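Local coordinates for protein LbpB B-lobe (PDB 3UAQ) that probably binds host lactoferrin at the bacterial surface as the N-terminal lobe of a lipoprotein related to transferrin-binding protein B, at residues H91-L95 against L155-G159. Residues are numbered along the deposited sequence; the frame is centred on the assembly and turned at random.
Sequences HTNPL and LYYYG
Tyr158 swings CG anti to its own backbone N (chi1 172°), which lays one face of its ring against the backbone of Thr92 and Asn93, while Tyr156, two residues earlier on strand 146-159, holds CG between N and the carbonyl carbon (chi1 61°) and turns one ring face to Leu95. No hydrogen bond joins residues 91-95 to 155-159; van der Waals and CH-pi contacts do the work. A broad, flat aromatic ring suits Tyr158, because the loop passes over it as a peptide rather than as a side chain. The Thr92–Asn93 peptide lies over the face toward the rim, Asn93 N being 3.4 Å from Tyr158 CZ. Asn93 CA sits over the same ring, 3.9 Å from its centroid. At the root of this side chain, Pro94 CD meets Tyr158 CB at 3.9 Å; the compact proline ring also touches Leu59 of strand 57-60. The phenol is polar at its far end, where Tyr158 OH makes a weak hydrogen bond to Asp160 OD1.

Where the loop runs into helix 95-105, the side chain of Leu95 crosses that of Tyr156 at about a right angle. Leu95 CD1 stands over the Tyr156 ring, 4.0 Å from the centroid. Leu95 CD2 lies over the same face nearer the rim, 4.0 Å from Tyr156 CE2. A branched leucine suits this place because its two methyls can spread across an aromatic face, and it also touches Lys122 and Ile126 on the adjoining strand 121-128. Tyr157 points the opposite way, its OH hydrogen-bonded to Glu310 and Arg281 of the barrel. The strand thus has the loop that leads into helix 95-105 on one face and the barrel on the other, consistent with the handle domain of transferrin-binding protein B-like N-lobes, a small antiparallel sheet packed beside a beta barrel.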
loop_
_atom_site.group_PDB
_atom_site.type_symbol
_atom_site.label_atom_id
_atom_site.label_comp_id
_atom_site.label_asym_id
_atom_site.label_seq_id
_atom_site.Cartn_x
_atom_site.Cartn_y
_atom_site.Cartn_z
ATOM N N HIS A 91 -10.630 -2.439 18.413
ATOM C CA HIS A 91 -11.217 -1.165 18.816
ATOM C C HIS A 91 -10.425 -0.015 18.201
ATOM O O HIS A 91 -10.758 1.159 18.389
ATOM C CB HIS A 91 -11.259 -1.038 20.340
ATOM C CG HIS A 91 -11.741 -2.276 21.037
ATOM N ND1 HIS A 91 -13.076 -2.533 21.252
ATOM C CD2 HIS A 91 -11.064 -3.317 21.568
ATOM C CE1 HIS A 91 -13.204 -3.690 21.884
ATOM N NE2 HIS A 91 -11.993 -4.186 22.088
ATOM N N THR A 92 -9.371 -0.373 17.474
ATOM C CA THR A 92 -8.587 0.577 16.696
ATOM C C THR A 92 -7.946 -0.128 15.503
ATOM O O THR A 92 -7.997 -1.357 15.396
ATOM C CB THR A 92 -7.499 1.271 17.565
ATOM O OG1 THR A 92 -6.441 1.755 16.727
ATOM C CG2 THR A 92 -6.918 0.306 18.588
ATOM N N ASN A 93 -7.353 0.650 14.605
ATOM C CA ASN A 93 -6.647 0.083 13.461
ATOM C C ASN A 93 -5.644 -0.992 13.899
ATOM O O ASN A 93 -4.623 -0.686 14.516
ATOM C CB ASN A 93 -5.948 1.194 12.672
ATOM C CG ASN A 93 -5.297 0.686 11.407
ATOM O OD1 ASN A 93 -5.640 -0.385 10.904
ATOM N ND2 ASN A 93 -4.350 1.456 10.882
ATOM N N PRO A 94 -5.938 -2.262 13.572
ATOM C CA PRO A 94 -5.219 -3.450 14.045
ATOM C C PRO A 94 -3.913 -3.705 13.295
ATOM O O PRO A 94 -3.132 -4.560 13.709
ATOM C CB PRO A 94 -6.199 -4.574 13.724
ATOM C CG PRO A 94 -6.867 -4.103 12.479
ATOM C CD PRO A 94 -7.046 -2.623 12.670
ATOM N N LEU A 95 -3.691 -2.998 12.192
ATOM C CA LEU A 95 -2.530 -3.268 11.338
ATOM C C LEU A 95 -1.168 -2.915 11.947
ATOM O O LEU A 95 -0.227 -3.686 11.817
ATOM C CB LEU A 95 -2.706 -2.640 9.955
ATOM C CG LEU A 95 -3.523 -3.575 9.062
ATOM C CD1 LEU A 95 -4.764 -2.896 8.499
ATOM C CD2 LEU A 95 -2.657 -4.149 7.960
ATOM N N LEU A 155 -6.248 -12.276 8.781
ATOM C CA LEU A 155 -7.282 -11.626 7.980
ATOM C C LEU A 155 -8.046 -10.634 8.847
ATOM O O LEU A 155 -8.348 -10.913 10.006
ATOM C CB LEU A 155 -8.244 -12.646 7.368
ATOM C CG LEU A 155 -8.088 -12.877 5.864
ATOM C CD1 LEU A 155 -7.246 -14.104 5.602
ATOM C CD2 LEU A 155 -9.441 -13.023 5.206
ATOM N N TYR A 156 -8.357 -9.471 8.291
ATOM C CA TYR A 156 -8.939 -8.403 9.091
ATOM C C TYR A 156 -10.042 -7.632 8.370
ATOM O O TYR A 156 -10.157 -7.666 7.135
ATOM C CB TYR A 156 -7.840 -7.426 9.516
ATOM C CG TYR A 156 -7.173 -6.776 8.326
ATOM C CD1 TYR A 156 -7.706 -5.636 7.750
ATOM C CD2 TYR A 156 -6.019 -7.314 7.763
ATOM C CE1 TYR A 156 -7.108 -5.038 6.653
ATOM C CE2 TYR A 156 -5.412 -6.721 6.663
ATOM C CZ TYR A 156 -5.963 -5.580 6.111
ATOM O OH TYR A 156 -5.372 -4.979 5.017
ATOM N N TYR A 157 -10.850 -6.939 9.164
ATOM C CA TYR A 157 -11.700 -5.873 8.646
ATOM C C TYR A 157 -11.888 -4.839 9.754
ATOM O O TYR A 157 -12.099 -5.188 10.914
ATOM C CB TYR A 157 -13.048 -6.410 8.143
ATOM C CG TYR A 157 -14.229 -6.113 9.052
ATOM C CD1 TYR A 157 -14.819 -4.849 9.083
ATOM C CD2 TYR A 157 -14.768 -7.101 9.865
ATOM C CE1 TYR A 157 -15.904 -4.578 9.914
ATOM C CE2 TYR A 157 -15.853 -6.842 10.697
ATOM C CZ TYR A 157 -16.418 -5.580 10.719
ATOM O OH TYR A 157 -17.494 -5.319 11.547
ATOM N N TYR A 158 -11.798 -3.565 9.391
ATOM C CA TYR A 158 -11.911 -2.486 10.355
ATOM C C TYR A 158 -12.571 -1.272 9.723
ATOM O O TYR A 158 -12.603 -1.135 8.498
ATOM C CB TYR A 158 -10.528 -2.115 10.894
ATOM C CG TYR A 158 -10.500 -0.874 11.759
ATOM C CD1 TYR A 158 -11.131 -0.849 12.992
ATOM C CD2 TYR A 158 -9.838 0.273 11.342
ATOM C CE1 TYR A 158 -11.110 0.283 13.790
ATOM C CE2 TYR A 158 -9.809 1.411 12.132
ATOM C CZ TYR A 158 -10.449 1.409 13.358
ATOM O OH TYR A 158 -10.430 2.529 14.159
ATOM N N GLY A 159 -13.104 -0.397 10.567
ATOM C CA GLY A 159 -13.731 0.823 10.099
ATOM C C GLY A 159 -13.530 1.969 11.068
ATOM O O GLY A 159 -13.623 1.789 12.283
#